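Local coordinates for uncharacterized protein (Bacteroides uniformis, PDB 4K61) that is of unknown function but belongs to a putative beta-lactamase-inhibitor-like family of the PepSY clan, at residues A[10-15]-A[31-36]; A[97-102]-A[132-137]. All blocks are in the same frame, centred on the assembly; numbering follows the deposited sequence. Where two conformers were deposited one is given.

Interaction 1: residues A[10-15]-A[31-36]; sequences AALKKM and YVADFL
Leu12 carries the helix side of this contact alone, dividing its two methyl groups between Ala33 and Phe35 of segment 31-36. Leu12 CD2 meets Ala33 CB at 3.5 Å, while Leu12 CD1 lies 3.6 Å from Phe35 CE1 and 3.8 Å from Phe35 CZ. The approach to the ring is oblique, and the leucine and phenylalanine side chains run past one another in opposite directions. With chi1 at 179°, CG of Leu12 stands opposite the backbone N, carrying the branch outward from the helix to the strand. In Phe35 a chi1 of 56° sets CG between the backbone N and the carbonyl carbon, with the ring directed to Leu12. The backbones can therefore stay well apart, with CA of Leu12 7.9 Å from CA of Ala33, while the side chains between them are in van der Waals contact.

All three touching residues are buried and the interaction is wholly apolar. Only 111 Å² is buried between the segments, however, and the packing loosens quickly around Leu12. Lys13 and Lys14 lie on the exposed side of the helix, and Met15, a selenomethionine, extends to Trp52 and Gln55 rather than to segment 31-36. Across the strand, Asp34 points away from the helix and forms a salt bridge with Lys43.

Helix 6-15 thus lies over one face of the antiparallel sheet: Leu12 also touches Trp24 of strand 23-27 and Phe46 of strand 40-46, which flank strand 30-37, while the Phe35 ring meets Tyr16 just beyond the helix.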
ATOM      1  N   ALA A  10     -17.010  12.890  -2.159  1.00 33.19           N
ATOM      2  CA  ALA A  10     -18.027  12.312  -3.070  1.00 33.38           C
ATOM      3  C   ALA A  10     -17.424  11.243  -3.984  1.00 32.34           C
ATOM      4  O   ALA A  10     -18.058  10.201  -4.260  1.00 30.25           O
ATOM      5  CB  ALA A  10     -18.687  13.396  -3.905  1.00 36.68           C
ATOM      6  N   ALA A  11     -16.199  11.465  -4.424  1.00 32.11           N
ATOM      7  CA  ALA A  11     -15.522  10.472  -5.284  1.00 31.42           C
ATOM      8  C   ALA A  11     -15.275   9.155  -4.560  1.00 28.23           C
ATOM      9  O   ALA A  11     -15.437   8.095  -5.153  1.00 27.01           O
ATOM     10  CB  ALA A  11     -14.215  11.001  -5.818  1.00 32.34           C
ATOM     11  N   LEU A  12     -14.930   9.217  -3.258  1.00 27.86           N
ATOM     12  CA  LEU A  12     -14.753   8.009  -2.457  1.00 24.81           C
ATOM     13  C   LEU A  12     -16.098   7.280  -2.269  1.00 25.21           C
ATOM     14  O   LEU A  12     -16.172   6.055  -2.450  1.00 24.62           O
ATOM     15  CB  LEU A  12     -14.186   8.327  -1.067  1.00 25.30           C
ATOM     16  CG  LEU A  12     -13.997   7.110  -0.133  1.00 24.22           C
ATOM     17  CD1 LEU A  12     -12.962   6.141  -0.702  1.00 23.24           C
ATOM     18  CD2 LEU A  12     -13.602   7.565   1.258  1.00 27.74           C
ATOM     19  N   LYS A  13     -17.149   8.035  -1.970  1.00 26.17           N
ATOM     20  CA  LYS A  13     -18.480   7.473  -1.742  1.00 29.39           C
ATOM     21  C   LYS A  13     -18.995   6.792  -3.020  1.00 28.40           C
ATOM     22  O   LYS A  13     -19.630   5.742  -2.972  1.00 26.95           O
ATOM     23  CB  LYS A  13     -19.432   8.560  -1.249  1.00 35.01           C
ATOM     24  CG  LYS A  13     -20.732   8.049  -0.661  1.00 50.79           C
ATOM     25  CD  LYS A  13     -21.335   9.066   0.294  1.00 63.68           C
ATOM     26  CE  LYS A  13     -22.471   8.513   1.105  1.00 72.88           C
ATOM     27  NZ  LYS A  13     -23.745   8.621   0.351  1.00 79.49           N
ATOM     28  N   LYS A  14     -18.671   7.353  -4.171  1.00 28.71           N
ATOM     29  CA  LYS A  14     -18.986   6.695  -5.436  1.00 30.28           C
ATOM     30  C   LYS A  14     -18.279   5.339  -5.640  1.00 29.66           C
ATOM     31  O   LYS A  14     -18.905   4.372  -6.096  1.00 26.47           O
ATOM     32  CB  LYS A  14     -18.665   7.658  -6.577  1.00 37.24           C
ATOM     33  CG  LYS A  14     -19.020   7.177  -7.970  1.00 42.99           C
ATOM     34  CD  LYS A  14     -18.888   8.340  -8.946  1.00 56.36           C
ATOM     35  CE  LYS A  14     -18.622   7.872 -10.364  1.00 66.23           C
ATOM     36  NZ  LYS A  14     -19.853   7.295 -10.968  1.00 71.36           N
HETATM   37  N   MSE A  15     -16.988   5.255  -5.315  1.00 28.03           N
HETATM   38  CA  MSE A  15     -16.215   4.000  -5.432  1.00 27.05           C
HETATM   39  C   MSE A  15     -16.709   2.993  -4.417  1.00 24.58           C
HETATM   40  O   MSE A  15     -16.774   1.825  -4.684  1.00 23.11           O
HETATM   41  CB  MSE A  15     -14.715   4.242  -5.166  1.00 28.47           C
HETATM   42  CG  MSE A  15     -13.972   4.889  -6.319  1.00 35.82           C
HETATM   43 SE   MSE A  15     -12.177   5.366  -5.601  0.75 37.75          SE
HETATM   44  CE  MSE A  15     -11.323   3.635  -5.779  1.00 36.47           C
ATOM     45  N   TYR A  31      -5.015  13.591  -1.165  1.00 36.21           N
ATOM     46  CA  TYR A  31      -5.874  13.307  -0.030  1.00 34.49           C
ATOM     47  C   TYR A  31      -5.895  11.816   0.120  1.00 32.90           C
ATOM     48  O   TYR A  31      -6.063  11.087  -0.863  1.00 29.31           O
ATOM     49  CB  TYR A  31      -7.288  13.786  -0.308  1.00 35.24           C
ATOM     50  CG  TYR A  31      -7.357  15.246  -0.581  1.00 36.90           C
ATOM     51  CD1 TYR A  31      -7.408  16.185   0.465  1.00 39.23           C
ATOM     52  CD2 TYR A  31      -7.330  15.725  -1.877  1.00 38.27           C
ATOM     53  CE1 TYR A  31      -7.433  17.519   0.212  1.00 42.68           C
ATOM     54  CE2 TYR A  31      -7.351  17.064  -2.130  1.00 41.09           C
ATOM     55  CZ  TYR A  31      -7.411  17.963  -1.086  1.00 43.64           C
ATOM     56  OH  TYR A  31      -7.448  19.298  -1.332  1.00 46.73           O
ATOM     57  N   VAL A  32      -5.795  11.351   1.360  1.00 33.70           N
ATOM     58  CA  VAL A  32      -5.817   9.917   1.602  1.00 30.17           C
ATOM     59  C   VAL A  32      -6.974   9.593   2.514  1.00 28.31           C
ATOM     60  O   VAL A  32      -7.098  10.151   3.617  1.00 28.43           O
ATOM     61  CB  VAL A  32      -4.494   9.428   2.231  1.00 31.27           C
ATOM     62  CG1 VAL A  32      -4.558   7.915   2.479  1.00 28.63           C
ATOM     63  CG2 VAL A  32      -3.310   9.817   1.347  1.00 34.22           C
ATOM     64  N   ALA A  33      -7.839   8.688   2.024  1.00 26.75           N
ATOM     65  CA  ALA A  33      -8.918   8.113   2.798  1.00 26.84           C
ATOM     66  C   ALA A  33      -8.490   6.795   3.362  1.00 24.11           C
ATOM     67  O   ALA A  33      -7.978   5.945   2.639  1.00 25.16           O
ATOM     68  CB  ALA A  33     -10.161   7.915   1.945  1.00 25.55           C
ATOM     69  N   ASP A  34      -8.681   6.638   4.671  1.00 25.85           N
ATOM     70  CA  ASP A  34      -8.390   5.403   5.354  1.00 24.76           C
ATOM     71  C   ASP A  34      -9.680   4.897   5.966  1.00 23.55           C
ATOM     72  O   ASP A  34     -10.368   5.594   6.716  1.00 27.08           O
ATOM     73  CB  ASP A  34      -7.345   5.578   6.454  1.00 27.52           C
ATOM     74  CG  ASP A  34      -7.040   4.288   7.121  1.00 28.26           C
ATOM     75  OD1 ASP A  34      -6.489   3.392   6.428  1.00 27.85           O
ATOM     76  OD2 ASP A  34      -7.391   4.123   8.292  1.00 32.82           O
ATOM     77  N   PHE A  35      -9.980   3.654   5.655  1.00 22.74           N
ATOM     78  CA  PHE A  35     -11.249   3.073   6.038  1.00 22.62           C
ATOM     79  C   PHE A  35     -11.170   1.574   5.948  1.00 22.60           C
ATOM     80  O   PHE A  35     -10.289   1.006   5.307  1.00 22.03           O
ATOM     81  CB  PHE A  35     -12.401   3.598   5.153  1.00 21.75           C
ATOM     82  CG  PHE A  35     -12.190   3.379   3.680  1.00 19.67           C
ATOM     83  CD1 PHE A  35     -11.412   4.239   2.962  1.00 19.44           C
ATOM     84  CD2 PHE A  35     -12.734   2.299   3.032  1.00 17.51           C
ATOM     85  CE1 PHE A  35     -11.206   4.038   1.604  1.00 20.06           C
ATOM     86  CE2 PHE A  35     -12.550   2.090   1.669  1.00 18.42           C
ATOM     87  CZ  PHE A  35     -11.776   2.960   0.954  1.00 18.25           C
ATOM     88  N   LEU A  36     -12.115   0.934   6.602  1.00 25.57           N
ATOM     89  CA  LEU A  36     -12.233  -0.498   6.547  1.00 27.32           C
ATOM     90  C   LEU A  36     -13.108  -0.979   5.402  1.00 26.53           C
ATOM     91  O   LEU A  36     -14.178  -0.433   5.174  1.00 30.68           O
ATOM     92  CB  LEU A  36     -12.845  -0.930   7.882  1.00 32.41           C
ATOM     93  CG  LEU A  36     -12.108  -1.959   8.691  1.00 36.35           C
ATOM     94  CD1 LEU A  36     -10.624  -1.613   8.738  1.00 34.00           C
ATOM     95  CD2 LEU A  36     -12.751  -1.988  10.065  1.00 36.60           C
TER

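Interaction 2: residues A[97-102]-A[132-137]; sequences IVAVEV and NPLGAA
The carbonyl O of Pro133 accepts two side-chain hydrogen bonds, from Thr138 OG1 and Gln112 NE2, which would restrain the peptide joining Pro133 to Leu134, the two residues whose side chains face strand 97-103. Next along, Leu134 O receives Gln56 NE2. Leu134 supplies the apolar touch: its CD2 reaches CB of Ala99 at 3.9 Å. Its CB does not point straight at the strand, but CG lies opposite the carbonyl carbon (chi1 -71°), and chi2 of 169° sends CD1 along the extended direction and turns the second methyl, CD2, onto Ala99, across a Leu134 CA to Ala99 CA separation of 8.2 Å.

Residues Asn132 to Gly135 form a type I beta turn, closed by Gly135 N to Asn132 O at 2.8 Å. In this chain, assigned to a PepSY-like family, the turn covers the face of strand 97-103 that bears Ala99 and Glu101, whereas Val98 and Val100 face helix 67-75.

Glu101 extends toward the proline and crosses it at about a right angle, with Glu101 OE1 3.8 Å from Pro133 CG. That touch is loose and doubtful, since it belongs to one of two modelled glutamate conformers. Leu134 is held more broadly, also touching Thr87, Asn85 and Gln112 on the strands flanking 97-103.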
ATOM      1  N   ILE A  97       0.961  -4.260  -7.533  1.00 19.64           N
ATOM      2  CA  ILE A  97       2.220  -4.584  -6.853  1.00 19.32           C
ATOM      3  C   ILE A  97       1.913  -5.188  -5.504  1.00 17.69           C
ATOM      4  O   ILE A  97       1.020  -4.688  -4.795  1.00 18.50           O
ATOM      5  CB  ILE A  97       3.074  -3.308  -6.665  1.00 19.67           C
ATOM      6  CG1 ILE A  97       3.561  -2.789  -8.015  1.00 22.38           C
ATOM      7  CG2 ILE A  97       4.247  -3.565  -5.718  1.00 19.59           C
ATOM      8  CD1 ILE A  97       4.182  -1.402  -7.902  1.00 24.62           C
ATOM      9  N   VAL A  98       2.649  -6.243  -5.111  1.00 17.17           N
ATOM     10  CA  VAL A  98       2.661  -6.684  -3.720  1.00 17.34           C
ATOM     11  C   VAL A  98       3.884  -6.054  -3.034  1.00 17.10           C
ATOM     12  O   VAL A  98       5.022  -6.323  -3.431  1.00 16.28           O
ATOM     13  CB  VAL A  98       2.748  -8.209  -3.544  1.00 18.25           C
ATOM     14  CG1 VAL A  98       2.632  -8.597  -2.080  1.00 18.22           C
ATOM     15  CG2 VAL A  98       1.667  -8.911  -4.340  1.00 19.17           C
ATOM     16  N   ALA A  99       3.649  -5.218  -2.030  1.00 16.79           N
ATOM     17  CA  ALA A  99       4.730  -4.569  -1.313  1.00 16.14           C
ATOM     18  C   ALA A  99       4.931  -5.307   0.013  1.00 18.19           C
ATOM     19  O   ALA A  99       3.996  -5.443   0.842  1.00 18.73           O
ATOM     20  CB  ALA A  99       4.427  -3.113  -1.072  1.00 17.84           C
ATOM     21  N   VAL A 100       6.135  -5.834   0.201  1.00 16.77           N
ATOM     22  CA  VAL A 100       6.446  -6.586   1.424  1.00 18.60           C
ATOM     23  C   VAL A 100       7.516  -5.841   2.213  1.00 19.13           C
ATOM     24  O   VAL A 100       8.545  -5.459   1.657  1.00 18.48           O
ATOM     25  CB  VAL A 100       6.981  -7.981   1.098  1.00 18.39           C
ATOM     26  CG1 VAL A 100       7.339  -8.688   2.381  1.00 19.58           C
ATOM     27  CG2 VAL A 100       5.957  -8.752   0.287  1.00 19.94           C
ATOM     28  N   GLU A 101       7.268  -5.617   3.504  1.00 19.09           N
ATOM     29  CA  GLU A 101       8.280  -5.015   4.370  0.50 20.52           C
ATOM     30  C   GLU A 101       8.797  -6.055   5.343  1.00 21.81           C
ATOM     31  O   GLU A 101       7.998  -6.739   5.995  1.00 22.55           O
ATOM     32  CB  GLU A 101       7.760  -3.802   5.134  0.50 22.14           C
ATOM     33  CG  GLU A 101       8.910  -3.084   5.828  0.50 24.51           C
ATOM     34  CD  GLU A 101       8.610  -1.636   6.212  0.50 27.42           C
ATOM     35  OE1 GLU A 101       7.739  -1.004   5.565  0.50 25.94           O
ATOM     36  OE2 GLU A 101       9.303  -1.115   7.123  0.50 28.93           O
ATOM     37  N   VAL A 102      10.125  -6.166   5.432  1.00 21.11           N
ATOM     38  CA  VAL A 102      10.757  -7.087   6.370  1.00 23.63           C
ATOM     39  C   VAL A 102      11.689  -6.355   7.321  1.00 25.57           C
ATOM     40  O   VAL A 102      12.352  -5.393   6.910  1.00 23.74           O
ATOM     41  CB  VAL A 102      11.552  -8.185   5.660  1.00 26.39           C
ATOM     42  CG1 VAL A 102      10.626  -9.044   4.828  1.00 30.79           C
ATOM     43  CG2 VAL A 102      12.656  -7.616   4.778  1.00 28.32           C
ATOM     44  N   ASN A 132       7.612   7.362   5.509  1.00 53.34           N
ATOM     45  CA  ASN A 132       6.316   6.867   5.010  1.00 51.51           C
ATOM     46  C   ASN A 132       6.529   6.005   3.767  1.00 39.49           C
ATOM     47  O   ASN A 132       6.201   6.411   2.653  1.00 35.72           O
ATOM     48  CB  ASN A 132       5.400   8.064   4.730  1.00 54.11           C
ATOM     49  CG  ASN A 132       3.979   7.658   4.381  1.00 60.74           C
ATOM     50  OD1 ASN A 132       3.485   6.611   4.809  1.00 53.51           O
ATOM     51  ND2 ASN A 132       3.308   8.499   3.604  1.00 61.57           N
ATOM     52  N   PRO A 133       7.139   4.825   3.954  1.00 39.15           N
ATOM     53  CA  PRO A 133       7.584   3.994   2.817  1.00 38.65           C
ATOM     54  C   PRO A 133       6.483   3.524   1.849  1.00 32.44           C
ATOM     55  O   PRO A 133       6.779   3.299   0.664  1.00 36.36           O
ATOM     56  CB  PRO A 133       8.258   2.802   3.487  1.00 36.43           C
ATOM     57  CG  PRO A 133       7.746   2.776   4.869  1.00 41.86           C
ATOM     58  CD  PRO A 133       7.401   4.178   5.247  1.00 41.24           C
ATOM     59  N   LEU A 134       5.246   3.421   2.325  1.00 32.69           N
ATOM     60  CA  LEU A 134       4.112   3.112   1.425  1.00 31.13           C
ATOM     61  C   LEU A 134       3.397   4.349   0.923  1.00 35.13           C
ATOM     62  O   LEU A 134       2.418   4.252   0.177  1.00 33.38           O
ATOM     63  CB  LEU A 134       3.088   2.218   2.118  1.00 30.47           C
ATOM     64  CG  LEU A 134       3.573   0.795   2.328  1.00 28.83           C
ATOM     65  CD1 LEU A 134       2.610   0.097   3.250  1.00 26.88           C
ATOM     66  CD2 LEU A 134       3.726   0.069   1.000  1.00 27.42           C
ATOM     67  N   GLY A 135       3.928   5.523   1.265  1.00 36.39           N
ATOM     68  CA  GLY A 135       3.384   6.760   0.766  1.00 34.92           C
ATOM     69  C   GLY A 135       3.529   6.939  -0.725  1.00 32.46           C
ATOM     70  O   GLY A 135       4.223   6.198  -1.412  1.00 35.68           O
ATOM     71  N   ALA A 136       2.907   8.008  -1.205  1.00 33.82           N
ATOM     72  CA  ALA A 136       2.829   8.341  -2.632  1.00 33.01           C
ATOM     73  C   ALA A 136       4.183   8.472  -3.357  1.00 38.49           C
ATOM     74  O   ALA A 136       4.291   8.178  -4.563  1.00 40.16           O
ATOM     75  CB  ALA A 136       2.043   9.640  -2.775  1.00 40.98           C
ATOM     76  N   ALA A 137       5.194   8.953  -2.641  1.00 47.56           N
ATOM     77  CA  ALA A 137       6.522   9.194  -3.228  1.00 48.66           C
ATOM     78  C   ALA A 137       7.141   7.904  -3.789  1.00 47.25           C
ATOM     79  O   ALA A 137       7.876   7.939  -4.779  1.00 45.24           O
ATOM     80  CB  ALA A 137       7.441   9.815  -2.188  1.00 50.84           C
TER

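Overall arrangement
Interactions 1 and 2 follow one another along the chain and use one continuous eight-stranded antiparallel sheet. Strand 30-37 is second in its order and strand 97-103 sixth, so three strands intervene. Their centres lie 20 Å apart and their nearest atoms about 7 Å, without touching. Interaction 1 is the more peripheral: its centre lies about 15 Å from the centre of the chain, that of interaction 2 about 6 Å. The C-terminal segment nevertheless reaches back toward the first: Ala136 N is hydrogen-bonded to Asp27 OD2, and Asp27 ends strand 23-27, the partner of strand 30-37, where Val32 touches it. No active site or ligand is known to relate the two.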